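Putative oxidoreductase molybdopterin-binding subunit (Sulfolobus tokodaii, PDB 4ZOH) binds pterin cytosine dinucleotide and is probably the large, molybdenum-carrying subunit of an oxidoreductase of the xanthine dehydrogenase and aldehyde oxidase family. Local coordinates at residues H132-G137 with G313-A318; G169-F174 with P238-P243; N177-Y182 with A227-A232; S300-L305 with N374-T379; Q499-K504 with E550-T555. All coordinates share one frame; numbering follows the deposited sequence.

Contact 1. Residues H132-G137 with G313-A318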
# COMPACT_ATOMS: atom_id res chain seq x y z
N HIS A 132 19.62 19.56 -37.96
CA HIS A 132 19.50 20.19 -39.26
C HIS A 132 20.19 19.35 -40.27
O HIS A 132 21.39 19.35 -40.32
CB HIS A 132 20.03 21.62 -39.33
CG HIS A 132 19.90 22.23 -40.69
ND1 HIS A 132 20.64 23.32 -41.10
CD2 HIS A 132 19.13 21.89 -41.76
CE1 HIS A 132 20.30 23.65 -42.34
NE2 HIS A 132 19.40 22.79 -42.76
N GLU A 133 19.40 18.65 -41.07
CA GLU A 133 19.87 17.76 -42.12
C GLU A 133 18.96 17.98 -43.33
O GLU A 133 17.74 18.18 -43.19
CB GLU A 133 19.82 16.26 -41.73
CG GLU A 133 20.85 15.61 -40.75
CD GLU A 133 22.27 16.26 -40.66
OE1 GLU A 133 22.95 16.54 -41.67
OE2 GLU A 133 22.73 16.48 -39.52
N ARG A 134 19.55 17.90 -44.53
CA ARG A 134 18.87 18.04 -45.80
C ARG A 134 18.54 16.64 -46.22
O ARG A 134 19.41 15.79 -46.28
CB ARG A 134 19.83 18.75 -46.79
CG ARG A 134 19.27 19.10 -48.15
CD ARG A 134 19.86 20.40 -48.71
NE ARG A 134 18.80 21.10 -49.42
CZ ARG A 134 18.42 22.36 -49.21
NH1 ARG A 134 19.06 23.14 -48.36
NH2 ARG A 134 17.41 22.86 -49.90
N TRP A 135 17.26 16.34 -46.46
CA TRP A 135 16.87 14.99 -46.85
C TRP A 135 16.64 14.96 -48.37
O TRP A 135 15.80 15.70 -48.87
CB TRP A 135 15.56 14.58 -46.13
CG TRP A 135 15.76 14.22 -44.65
CD1 TRP A 135 16.21 15.06 -43.64
CD2 TRP A 135 15.52 12.94 -44.04
NE1 TRP A 135 16.29 14.36 -42.46
CE2 TRP A 135 15.87 13.07 -42.67
CE3 TRP A 135 15.05 11.70 -44.51
CZ2 TRP A 135 15.76 12.00 -41.77
CZ3 TRP A 135 14.95 10.64 -43.64
CH2 TRP A 135 15.31 10.78 -42.27
N LYS A 136 17.30 14.00 -49.03
CA LYS A 136 17.33 13.91 -50.47
C LYS A 136 17.09 12.48 -50.85
O LYS A 136 17.63 11.55 -50.25
CB LYS A 136 18.72 14.36 -51.04
CG LYS A 136 19.01 15.86 -50.97
CD LYS A 136 20.43 16.26 -51.40
CE LYS A 136 20.58 17.79 -51.35
NZ LYS A 136 21.83 18.36 -51.96
N GLY A 137 16.32 12.31 -51.90
CA GLY A 137 16.17 10.98 -52.45
C GLY A 137 15.68 11.04 -53.88
O GLY A 137 15.12 12.09 -54.33
N GLY A 313 11.56 12.15 -57.21
CA GLY A 313 12.61 12.69 -56.33
C GLY A 313 12.09 13.67 -55.29
O GLY A 313 11.05 14.30 -55.49
N ALA A 314 12.82 13.84 -54.18
CA ALA A 314 12.49 14.91 -53.22
C ALA A 314 13.74 15.47 -52.54
O ALA A 314 14.72 14.77 -52.37
CB ALA A 314 11.52 14.37 -52.15
N ASP A 315 13.62 16.66 -52.05
CA ASP A 315 14.72 17.33 -51.43
C ASP A 315 14.12 18.19 -50.31
O ASP A 315 13.58 19.23 -50.61
CB ASP A 315 15.45 18.22 -52.50
CG ASP A 315 16.70 18.98 -51.93
OD1 ASP A 315 16.81 19.17 -50.69
OD2 ASP A 315 17.57 19.40 -52.73
N ILE A 316 14.23 17.76 -49.04
CA ILE A 316 13.58 18.48 -47.89
C ILE A 316 14.61 18.90 -46.87
O ILE A 316 15.40 18.12 -46.39
CB ILE A 316 12.51 17.59 -47.16
CG1 ILE A 316 11.46 17.09 -48.20
CG2 ILE A 316 11.84 18.38 -46.01
CD1 ILE A 316 10.47 18.14 -48.65
N ASP A 317 14.57 20.16 -46.53
CA ASP A 317 15.56 20.71 -45.65
C ASP A 317 14.87 20.68 -44.27
O ASP A 317 13.93 21.45 -44.03
CB ASP A 317 15.94 22.14 -46.11
CG ASP A 317 17.12 22.76 -45.28
OD1 ASP A 317 17.98 22.01 -44.82
OD2 ASP A 317 17.19 24.01 -45.12
N ALA A 318 15.30 19.74 -43.40
CA ALA A 318 14.68 19.58 -42.01
C ALA A 318 15.39 20.30 -40.84
O ALA A 318 16.56 20.04 -40.57
CB ALA A 318 14.49 18.09 -41.68
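His-132 and Asp-317 are joined by a histidine-carboxylate hydrogen bond, NE2 donating to OD1 across 2.6 Å. OD1 lies in the imidazole plane, and the ring comes to its syn side with planes 51° apart. With CG anti to the backbone N (chi1 179°), the ring swings over to the other strand, where Tyr-319 stacks on it. A leucine in place of His-132 would probably leave Asp-317 OD1 without this donor and Tyr-319 without its ring partner.

Arg-134 NE reaches the syn lone pair of Asp-315 OD1 at 3.0 Å, guanidinium and carboxylate nearly perpendicular. The same guanidinium lays a face over Asp-317, planes 15° apart; the long salt bridge from Arg-134 NH1 to Asp-317 OD2 (3.8 Å) is charge attraction without a directed N-H.

The backbones run antiparallel, pairing strand 129-138, outermost within this chain in a five-stranded mixed sheet, with strand 313-321. Trp-135 and Ile-316 form a hydrogen-bonded pair, Trp-135 N 2.6 Å from Ile-316 O. Glu-133 pairs likewise with Ala-318.

Apolar contact is lighter: Trp-135 CD1 rests 4.0 Å from Ala-318 CB, while its NE1 bonds Tyr-131 OH and Val-302 of helix 288-304 packs against both residues.

Contact 2. Residues G169-F174 with P238-P243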
# COMPACT_ATOMS: atom_id res chain seq x y z
N GLY A 169 1.90 11.45 -12.48
CA GLY A 169 1.83 11.41 -11.00
C GLY A 169 2.78 10.34 -10.57
O GLY A 169 3.09 9.40 -11.35
N ALA A 170 3.22 10.43 -9.32
CA ALA A 170 4.24 9.49 -8.88
C ALA A 170 4.32 9.47 -7.37
O ALA A 170 3.83 10.41 -6.68
CB ALA A 170 5.61 9.85 -9.46
N LEU A 171 4.86 8.34 -6.89
CA LEU A 171 4.97 8.07 -5.48
C LEU A 171 6.32 7.39 -5.24
O LEU A 171 6.56 6.33 -5.81
CB LEU A 171 3.84 7.14 -4.96
CG LEU A 171 3.90 6.69 -3.50
CD1 LEU A 171 3.87 7.85 -2.47
CD2 LEU A 171 2.77 5.66 -3.23
N ALA A 172 7.16 8.01 -4.41
CA ALA A 172 8.57 7.56 -4.28
C ALA A 172 8.93 7.30 -2.82
O ALA A 172 8.58 8.06 -1.94
CB ALA A 172 9.49 8.61 -4.87
N TYR A 173 9.62 6.19 -2.58
CA TYR A 173 9.91 5.76 -1.24
C TYR A 173 11.26 5.07 -1.21
O TYR A 173 11.45 4.06 -1.89
CB TYR A 173 8.85 4.79 -0.69
CG TYR A 173 9.21 4.37 0.68
CD1 TYR A 173 9.45 5.33 1.66
CD2 TYR A 173 9.38 3.01 0.99
CE1 TYR A 173 9.82 4.99 2.95
CE2 TYR A 173 9.75 2.62 2.28
CZ TYR A 173 9.96 3.62 3.26
OH TYR A 173 10.31 3.28 4.53
N PHE A 174 12.18 5.60 -0.40
CA PHE A 174 13.53 4.97 -0.32
C PHE A 174 13.63 4.45 1.11
O PHE A 174 13.43 5.24 2.06
CB PHE A 174 14.59 6.07 -0.63
CG PHE A 174 16.00 5.61 -0.53
CD1 PHE A 174 16.46 4.58 -1.36
CD2 PHE A 174 16.86 6.16 0.44
CE1 PHE A 174 17.77 4.09 -1.24
CE2 PHE A 174 18.17 5.69 0.57
CZ PHE A 174 18.64 4.67 -0.29
N PRO A 238 7.79 8.45 2.25
CA PRO A 238 7.19 8.40 0.93
C PRO A 238 6.66 9.80 0.50
O PRO A 238 6.23 10.59 1.34
CB PRO A 238 6.03 7.43 1.11
CG PRO A 238 6.29 6.72 2.43
CD PRO A 238 6.97 7.75 3.27
N LEU A 239 6.76 10.09 -0.79
CA LEU A 239 6.52 11.41 -1.32
C LEU A 239 5.62 11.17 -2.55
O LEU A 239 6.02 10.44 -3.48
CB LEU A 239 7.86 11.99 -1.83
CG LEU A 239 9.05 12.21 -0.83
CD1 LEU A 239 10.13 13.02 -1.58
CD2 LEU A 239 8.67 12.92 0.48
N LYS A 240 4.43 11.77 -2.49
CA LYS A 240 3.41 11.70 -3.54
C LYS A 240 3.43 13.01 -4.32
O LYS A 240 3.33 14.10 -3.74
CB LYS A 240 2.00 11.53 -2.91
CG LYS A 240 0.82 11.61 -3.87
CD LYS A 240 0.69 10.31 -4.71
CE LYS A 240 0.20 9.08 -3.91
NZ LYS A 240 -1.23 9.36 -3.46
N TRP A 241 3.55 12.90 -5.63
CA TRP A 241 3.44 14.07 -6.45
C TRP A 241 2.23 13.90 -7.42
O TRP A 241 2.21 12.90 -8.21
CB TRP A 241 4.71 14.20 -7.29
CG TRP A 241 4.50 15.21 -8.43
CD1 TRP A 241 4.18 16.52 -8.31
CD2 TRP A 241 4.53 14.94 -9.85
NE1 TRP A 241 4.07 17.11 -9.58
CE2 TRP A 241 4.30 16.16 -10.52
CE3 TRP A 241 4.79 13.80 -10.62
CZ2 TRP A 241 4.27 16.26 -11.96
CZ3 TRP A 241 4.82 13.92 -12.04
CH2 TRP A 241 4.54 15.14 -12.68
N VAL A 242 1.29 14.84 -7.40
CA VAL A 242 0.23 14.85 -8.44
C VAL A 242 0.00 16.30 -8.88
O VAL A 242 -0.46 17.09 -8.11
CB VAL A 242 -1.10 14.23 -7.97
CG1 VAL A 242 -2.14 14.25 -9.12
CG2 VAL A 242 -0.89 12.82 -7.45
N PRO A 243 0.34 16.64 -10.13
CA PRO A 243 0.09 18.00 -10.65
C PRO A 243 -1.39 18.31 -10.77
O PRO A 243 -2.24 17.38 -10.95
CB PRO A 243 0.76 17.96 -12.04
CG PRO A 243 0.60 16.52 -12.42
CD PRO A 243 0.80 15.72 -11.18
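Ala-170 and Trp-241 make the tight end of this antiparallel strand pair. Trp-241 N donates to Ala-170 O over 2.7 Å in a nearly straight bond (173°), and Ala-170 N returns a bond of 2.9 Å to Trp-241 O. Two residues along, Ala-172 and Leu-239 repeat the exchange, with Ala-172 N 2.8 Å from Leu-239 O. The indole is laid beside the chain of its partner: Trp-241 CE3 comes within 3.8 Å of Gly-169 CA, where the glycine has no side chain to meet it, and Pro-243 CD sits over one face of the ring.

On the other face of the sheet chi1 of 175° turns Leu-171 CG away from its own amide nitrogen and carries Leu-171 CD1 across to 3.5 Å from Leu-239 O and to 4.1 Å from Lys-240 CE. The lysine chain folds back at three successive torsions, and its NZ ends in salt bridges with Asp-24 and Glu-27.

Toward Tyr-173 the pairing gives way to side-chain contact at a partly exposed position. The tyrosine ring lies alongside Pro-238, both pointing the same way, and Tyr-173 CD1 is 3.5 Å from Pro-238 CG; Lys-19 of the second subunit packs on the tyrosine too. A serine in place of Tyr-173 would probably strip Pro-238 of this cover and cost Lys-19 of the second subunit this packing contact.

In the seven-stranded mixed sheet, strand 239-241 runs between strand 170-174 and the parallel strand 32-38, strand 179-183 follows beyond 170-174, and helix 223-235 covers Ala-170 and Ala-172.

Contact 3. Residues N177-Y182 with A227-A232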
# COMPACT_ATOMS: atom_id res chain seq x y z
N ASN A 177 18.16 1.43 1.42
CA ASN A 177 18.90 0.65 0.45
C ASN A 177 18.25 0.76 -0.95
O ASN A 177 18.93 0.85 -1.99
CB ASN A 177 18.90 -0.84 0.86
CG ASN A 177 19.40 -1.75 -0.27
OD1 ASN A 177 20.48 -1.50 -0.85
ND2 ASN A 177 18.62 -2.78 -0.61
N LYS A 178 16.93 0.69 -0.98
CA LYS A 178 16.21 0.55 -2.23
C LYS A 178 15.14 1.66 -2.41
O LYS A 178 14.34 1.95 -1.50
CB LYS A 178 15.64 -0.82 -2.19
CG LYS A 178 14.73 -1.16 -3.31
CD LYS A 178 14.26 -2.55 -2.92
CE LYS A 178 13.18 -3.05 -3.83
NZ LYS A 178 12.97 -4.47 -3.41
N LEU A 179 15.13 2.24 -3.60
CA LEU A 179 14.06 3.15 -4.01
C LEU A 179 12.93 2.36 -4.64
O LEU A 179 13.14 1.67 -5.62
CB LEU A 179 14.54 4.16 -5.05
CG LEU A 179 13.56 5.25 -5.55
CD1 LEU A 179 12.91 6.03 -4.44
CD2 LEU A 179 14.28 6.15 -6.55
N THR A 180 11.73 2.48 -4.10
CA THR A 180 10.52 1.99 -4.86
C THR A 180 9.80 3.21 -5.42
O THR A 180 9.59 4.15 -4.66
CB THR A 180 9.61 1.12 -3.98
OG1 THR A 180 10.38 0.00 -3.53
CG2 THR A 180 8.43 0.62 -4.76
N PHE A 181 9.51 3.22 -6.73
CA PHE A 181 8.95 4.39 -7.45
C PHE A 181 7.71 3.98 -8.25
O PHE A 181 7.85 3.16 -9.19
CB PHE A 181 9.99 4.93 -8.49
CG PHE A 181 9.76 6.39 -8.88
CD1 PHE A 181 10.22 7.42 -8.08
CD2 PHE A 181 9.11 6.73 -10.06
CE1 PHE A 181 9.99 8.77 -8.43
CE2 PHE A 181 8.92 8.06 -10.43
CZ PHE A 181 9.36 9.09 -9.62
N TYR A 182 6.52 4.51 -7.89
CA TYR A 182 5.29 4.23 -8.67
C TYR A 182 5.07 5.43 -9.56
O TYR A 182 5.23 6.54 -9.10
CB TYR A 182 4.06 4.08 -7.79
CG TYR A 182 4.10 3.03 -6.71
CD1 TYR A 182 3.39 1.81 -6.86
CD2 TYR A 182 4.81 3.25 -5.52
CE1 TYR A 182 3.36 0.88 -5.84
CE2 TYR A 182 4.79 2.31 -4.50
CZ TYR A 182 4.08 1.15 -4.69
OH TYR A 182 4.11 0.24 -3.70
N ALA A 227 13.18 14.61 -10.00
CA ALA A 227 13.26 15.36 -8.75
C ALA A 227 12.63 14.62 -7.58
O ALA A 227 13.21 14.57 -6.47
CB ALA A 227 12.66 16.75 -8.90
N LEU A 228 11.47 14.00 -7.81
CA LEU A 228 10.77 13.31 -6.72
C LEU A 228 11.65 12.16 -6.23
O LEU A 228 11.79 11.90 -5.04
CB LEU A 228 9.41 12.74 -7.23
CG LEU A 228 8.54 12.23 -6.09
CD1 LEU A 228 8.04 13.42 -5.24
CD2 LEU A 228 7.36 11.41 -6.68
N ALA A 229 12.27 11.50 -7.19
CA ALA A 229 13.06 10.36 -6.90
C ALA A 229 14.33 10.73 -6.06
O ALA A 229 14.67 10.06 -5.07
CB ALA A 229 13.42 9.71 -8.16
N LYS A 230 14.96 11.82 -6.45
CA LYS A 230 16.12 12.32 -5.81
C LYS A 230 15.74 12.84 -4.39
O LYS A 230 16.41 12.55 -3.45
CB LYS A 230 16.68 13.48 -6.66
CG LYS A 230 17.74 14.30 -5.92
CD LYS A 230 19.03 13.48 -5.96
CE LYS A 230 20.25 14.38 -6.22
NZ LYS A 230 21.22 13.87 -5.23
N LEU A 231 14.69 13.63 -4.28
CA LEU A 231 14.15 13.94 -2.97
C LEU A 231 13.84 12.76 -2.04
O LEU A 231 14.07 12.88 -0.81
CB LEU A 231 12.95 14.85 -3.08
CG LEU A 231 13.24 16.25 -3.61
CD1 LEU A 231 11.93 16.93 -3.91
CD2 LEU A 231 14.06 17.07 -2.61
N ALA A 232 13.36 11.63 -2.61
CA ALA A 232 13.00 10.51 -1.78
C ALA A 232 14.25 9.95 -1.12
O ALA A 232 14.15 9.55 0.04
CB ALA A 232 12.25 9.40 -2.55
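Phe-181 leans on Ala-229, its CE1 3.6 Å from the alanine CB, and this is the nearest approach between strand residues 179-182 and the helix segment 227-232. The ring gets there because chi1 of -158° sets CG roughly anti to the backbone N and carries the aromatic end toward the helix, although the side chain does not start out in that direction. Ala-229 CB meets the ring obliquely. So does Leu-228, whose CD2 lies 4.1 Å from Phe-181 CE1; one ring corner therefore touches two successive helix residues.

Leu-179 starts out toward the helix and divides its work between two branches. With chi1 at -176°, Leu-179 CD1 reaches 3.9 Å from Ala-232 CB, while Leu-179 CD2 stands 4.0 Å from Ala-229 CB. The two alanines, three residues apart on one side of the helix, keep that side low, and the axes of the short segments 179-182 and 227-232 approach to 9.6 Å.

All five touching residues are buried and the contact between the side chains is apolar. Ala-170 and Ala-172 of the adjoining strand and Leu-191 and Leu-195 of helix 188-199 also pack on Phe-181.

Helices 188-199 and 223-235 thus lie against one sheet, the layered packing typical of an alpha/beta fold; strand 179-183, helix 188-199 and the parallel neighbouring strand 204-207 form a beta-alpha-beta crossover.

Contact 4. Residues S300-L305 with N374-T379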
# COMPACT_ATOMS: atom_id res chain seq x y z
N SER A 300 10.74 11.04 -38.47
CA SER A 300 9.56 10.26 -38.91
C SER A 300 8.72 11.10 -39.85
O SER A 300 8.32 10.60 -40.92
CB SER A 300 8.75 9.85 -37.68
OG SER A 300 9.49 8.89 -36.99
N THR A 301 8.52 12.39 -39.50
CA THR A 301 7.77 13.27 -40.35
C THR A 301 8.38 13.37 -41.77
O THR A 301 7.66 13.16 -42.78
CB THR A 301 7.75 14.66 -39.77
OG1 THR A 301 7.21 14.61 -38.45
CG2 THR A 301 6.95 15.63 -40.65
N VAL A 302 9.69 13.65 -41.86
CA VAL A 302 10.35 13.77 -43.18
C VAL A 302 10.27 12.44 -43.90
O VAL A 302 9.87 12.38 -45.06
CB VAL A 302 11.85 14.24 -43.17
CG1 VAL A 302 12.28 14.65 -44.60
CG2 VAL A 302 12.04 15.44 -42.28
N ARG A 303 10.61 11.36 -43.23
CA ARG A 303 10.74 10.14 -43.97
C ARG A 303 9.39 9.61 -44.52
O ARG A 303 9.37 8.71 -45.35
CB ARG A 303 11.53 9.10 -43.20
CG ARG A 303 10.80 8.36 -42.09
CD ARG A 303 11.85 7.98 -41.02
NE ARG A 303 12.60 6.85 -41.55
CZ ARG A 303 12.42 5.57 -41.24
NH1 ARG A 303 11.53 5.20 -40.30
NH2 ARG A 303 13.17 4.66 -41.84
N MET A 304 8.27 10.15 -44.04
CA MET A 304 6.96 9.61 -44.45
C MET A 304 6.26 10.50 -45.47
O MET A 304 5.23 10.09 -46.00
CB MET A 304 5.99 9.35 -43.26
CG MET A 304 6.55 8.38 -42.24
SD MET A 304 6.90 6.73 -42.82
CE MET A 304 5.21 6.30 -43.22
N LEU A 305 6.78 11.71 -45.68
CA LEU A 305 6.39 12.61 -46.80
C LEU A 305 6.15 11.97 -48.19
O LEU A 305 5.32 12.44 -48.90
CB LEU A 305 7.42 13.71 -46.99
CG LEU A 305 7.35 14.88 -46.01
CD1 LEU A 305 8.49 15.87 -46.23
CD2 LEU A 305 6.03 15.59 -46.10
N ASN A 374 10.47 3.53 -50.30
CA ASN A 374 10.23 4.94 -50.65
C ASN A 374 11.56 5.70 -50.88
O ASN A 374 12.65 5.18 -50.62
CB ASN A 374 9.22 5.64 -49.67
CG ASN A 374 9.88 6.33 -48.42
OD1 ASN A 374 11.09 6.39 -48.24
ND2 ASN A 374 9.01 6.83 -47.51
N ILE A 375 11.40 6.93 -51.30
CA ILE A 375 12.44 7.80 -51.75
C ILE A 375 13.43 8.14 -50.64
O ILE A 375 14.63 8.40 -50.92
CB ILE A 375 11.76 9.02 -52.44
CG1 ILE A 375 12.37 9.32 -53.79
CG2 ILE A 375 11.73 10.28 -51.60
CD1 ILE A 375 12.42 8.15 -54.74
N PHE A 376 12.94 8.12 -49.39
CA PHE A 376 13.78 8.46 -48.25
C PHE A 376 14.21 7.22 -47.51
O PHE A 376 14.58 7.29 -46.33
CB PHE A 376 13.08 9.45 -47.32
CG PHE A 376 13.02 10.86 -47.84
CD1 PHE A 376 14.07 11.39 -48.61
CD2 PHE A 376 11.93 11.70 -47.52
CE1 PHE A 376 14.01 12.71 -49.07
CE2 PHE A 376 11.86 13.01 -48.00
CZ PHE A 376 12.91 13.53 -48.76
N GLY A 377 14.10 6.08 -48.17
CA GLY A 377 14.61 4.81 -47.67
C GLY A 377 13.69 3.97 -46.78
O GLY A 377 14.14 2.95 -46.25
N VAL A 378 12.42 4.36 -46.60
CA VAL A 378 11.51 3.51 -45.77
C VAL A 378 11.02 2.32 -46.61
O VAL A 378 10.40 2.51 -47.66
CB VAL A 378 10.28 4.30 -45.29
CG1 VAL A 378 9.53 3.49 -44.23
CG2 VAL A 378 10.68 5.68 -44.81
N THR A 379 11.27 1.12 -46.15
CA THR A 379 10.70 -0.04 -46.81
C THR A 379 9.28 -0.39 -46.30
O THR A 379 9.08 -0.77 -45.14
CB THR A 379 11.62 -1.25 -46.68
OG1 THR A 379 12.85 -0.93 -47.37
CG2 THR A 379 11.01 -2.53 -47.34
O HOH W 1 14.29 6.73 -43.58
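Asn-374 uses ND2 to grip Arg-303 O, a carbonyl in the C-terminal part of helix 288-304, at 2.9 Å. The oxygen lies near the amide plane, and the donor approaches almost along the C=O axis (171°). Asn-374 also opens an Asx turn and a type I beta turn that ends at Gly-377, so one side chain both shapes the loop and ties it to the helix.

Beside that bond, Val-378 CG2 presses on the same carbonyl, 3.3 Å from Arg-303 O, and lies over one face of the guanidinium, toward its rim. This is possible because Arg-303 has CG between its backbone N and carbonyl carbon (chi1 78°), which lets the side chain pass across the valine at about a right angle. Phe-376 brings its edge to the helix, CD2 3.3 Å from Val-302 O, with CE2 against Val-302 CG1 at 3.8 Å.

In the next shell, Asn-374 OD1 accepts from Phe-376 N (2.8 Å) and Val-378 N (2.9 Å). These arrive from opposite faces, well out of the carbonyl plane, and probably fix the rotation of the amide. Tyr-380 OH bonds ND2 as well, and Ile-316 backs Val-302 from the sheet.

A water bridges the segments: it accepts from Arg-303 NE at 2.6 Å and donates to Phe-376 O at 2.8 Å.

Contact 5. Residues Q499-K504 with E550-T555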
# COMPACT_ATOMS: atom_id res chain seq x y z
N GLN A 499 5.31 -21.14 -26.28
CA GLN A 499 5.81 -22.28 -27.08
C GLN A 499 6.87 -23.05 -26.25
O GLN A 499 6.74 -24.28 -26.09
CB GLN A 499 6.34 -21.82 -28.47
CG GLN A 499 6.77 -23.00 -29.41
CD GLN A 499 5.64 -24.05 -29.61
OE1 GLN A 499 4.49 -23.69 -29.92
NE2 GLN A 499 5.94 -25.32 -29.36
N LYS A 500 7.83 -22.32 -25.65
CA LYS A 500 8.85 -22.92 -24.75
C LYS A 500 8.18 -23.72 -23.64
O LYS A 500 8.60 -24.84 -23.35
CB LYS A 500 9.77 -21.88 -24.09
CG LYS A 500 10.80 -21.24 -25.00
CD LYS A 500 12.10 -21.04 -24.20
CE LYS A 500 12.97 -19.93 -24.76
NZ LYS A 500 12.60 -18.65 -24.11
N LEU A 501 7.12 -23.14 -23.04
CA LEU A 501 6.38 -23.84 -22.01
C LEU A 501 5.75 -25.14 -22.53
O LEU A 501 5.82 -26.15 -21.87
CB LEU A 501 5.30 -22.95 -21.31
CG LEU A 501 4.46 -23.76 -20.32
CD1 LEU A 501 5.28 -24.39 -19.18
CD2 LEU A 501 3.30 -22.95 -19.79
N LYS A 502 5.13 -25.07 -23.70
CA LYS A 502 4.46 -26.23 -24.30
C LYS A 502 5.50 -27.35 -24.61
O LYS A 502 5.29 -28.52 -24.26
CB LYS A 502 3.74 -25.79 -25.57
CG LYS A 502 2.80 -26.84 -26.19
CD LYS A 502 2.47 -26.47 -27.62
CE LYS A 502 1.70 -27.59 -28.30
NZ LYS A 502 1.67 -27.36 -29.77
N ASP A 503 6.60 -26.96 -25.24
CA ASP A 503 7.73 -27.86 -25.49
C ASP A 503 8.23 -28.53 -24.24
O ASP A 503 8.57 -29.73 -24.27
CB ASP A 503 8.92 -27.14 -26.16
CG ASP A 503 8.58 -26.62 -27.53
OD1 ASP A 503 9.32 -25.72 -28.03
OD2 ASP A 503 7.55 -27.09 -28.09
N LYS A 504 8.26 -27.77 -23.13
CA LYS A 504 8.71 -28.34 -21.85
C LYS A 504 7.68 -29.29 -21.28
O LYS A 504 8.04 -30.33 -20.71
CB LYS A 504 9.10 -27.25 -20.87
CG LYS A 504 10.17 -27.65 -19.85
CD LYS A 504 11.05 -26.44 -19.49
CE LYS A 504 10.18 -25.21 -19.15
NZ LYS A 504 10.49 -23.99 -19.94
N GLU A 550 12.54 -29.90 -12.23
CA GLU A 550 12.45 -29.27 -13.53
C GLU A 550 11.50 -28.04 -13.47
O GLU A 550 10.31 -28.17 -13.17
CB GLU A 550 11.89 -30.30 -14.50
CG GLU A 550 12.95 -31.05 -15.28
CD GLU A 550 13.37 -30.23 -16.46
OE1 GLU A 550 12.51 -30.01 -17.38
OE2 GLU A 550 14.54 -29.76 -16.45
N SER A 551 12.02 -26.86 -13.75
CA SER A 551 11.26 -25.65 -13.61
C SER A 551 10.34 -25.38 -14.83
O SER A 551 10.78 -25.49 -15.97
CB SER A 551 12.18 -24.43 -13.45
OG SER A 551 11.38 -23.25 -13.51
N LEU A 552 9.11 -24.94 -14.55
CA LEU A 552 8.14 -24.54 -15.57
C LEU A 552 7.91 -23.01 -15.46
O LEU A 552 6.78 -22.52 -15.35
CB LEU A 552 6.82 -25.30 -15.34
CG LEU A 552 6.84 -26.83 -15.58
CD1 LEU A 552 5.45 -27.43 -15.26
CD2 LEU A 552 7.24 -27.12 -17.05
N ASP A 553 9.00 -22.27 -15.39
CA ASP A 553 8.95 -20.81 -15.36
C ASP A 553 9.90 -20.44 -16.49
O ASP A 553 11.06 -20.76 -16.41
CB ASP A 553 9.46 -20.27 -13.99
CG ASP A 553 9.15 -18.78 -13.78
OD1 ASP A 553 9.33 -17.94 -14.71
OD2 ASP A 553 8.65 -18.45 -12.70
N THR A 554 9.43 -19.78 -17.53
CA THR A 554 10.30 -19.51 -18.64
C THR A 554 10.18 -18.11 -19.18
O THR A 554 9.11 -17.53 -19.11
CB THR A 554 10.24 -20.62 -19.74
OG1 THR A 554 11.39 -20.46 -20.60
CG2 THR A 554 8.96 -20.58 -20.54
N THR A 555 11.28 -17.55 -19.64
CA THR A 555 11.33 -16.17 -20.10
C THR A 555 11.86 -16.16 -21.51
O THR A 555 12.88 -16.79 -21.79
CB THR A 555 12.21 -15.30 -19.15
OG1 THR A 555 11.59 -15.25 -17.85
CG2 THR A 555 12.36 -13.88 -19.65
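Lys-500 and Thr-555 supply the polar link of this contact: Lys-500 NZ comes 3.0 Å from Thr-555 O, a weak hydrogen bond. The lysine starts toward the strand, bends at chi2 and chi4, and passes Thr-554 on the way, Lys-500 CD 3.7 Å from Thr-554 OG1.

Van der Waals packing probably carries more of the join. Leu-501 and Leu-552 meet at about a right angle through one methyl each, Leu-501 CD1 to Leu-552 CD2 at 4.0 Å; the leucine of the helix gets there by swinging its branch clear of the amide nitrogen (chi1 175°). Thr-554 CG2 rests on Lys-500 CB at 3.9 Å.

Lys-504 mixes the two characters. It slides past Leu-552 and Thr-554 in the opposite direction, bent at three torsions, with Lys-504 CG 4.1 Å from Leu-552 CD2 and Lys-504 CE 3.2 Å from Ser-551 O. Lys-504 NZ ends 3.4 Å from Thr-554 CB. Glu-550 carries the opposite charge, but Glu-550 OE1 is 6.8 Å from Lys-504 NZ, so any attraction is long-range.

The contact lays helix 486-512 against strand 553-559, outermost within this chain in a four-stranded sheet. Next to it, Asp-553 forms a salt bridge with Arg-424, and Ser-551 OG bonds Glu-476 of the second subunit.

Chemically, the methylenes of Lys-504 lie along Leu-552 and those of Lys-500 along Thr-554. Within these segments Lys-500 NZ meets a backbone oxygen and Lys-504 NZ only lies near Thr-554, so helix and strand are probably held mainly by packing of lysine methylenes, Thr-554 and the leucine pair, with little directional bonding.

How the contacts relate
The five contacts fall into three groups. Contacts 2 and 3, centres 8 Å apart, share the seven-stranded sheet: strands 170-174 and 179-183 are neighbours in it, and helix 223-235 leads on to strand 239-241. Contacts 1 and 4, centres 10 Å apart, touch where Phe-376 packs on Trp-135, and their segments alternate along the chain. These two groups lie about 41 to 44 Å apart, centre to centre, although 132-137 and 313-318 bracket contacts 2 and 3 in sequence. Contact 5 comes last, in the second molybdopterin cofactor-binding region, its centre 35 to 50 Å from the others. The contacts tie sequence-distant pieces into separate sheet-and-helix units, and contacts 2, 3 and 5 also reach the second subunit.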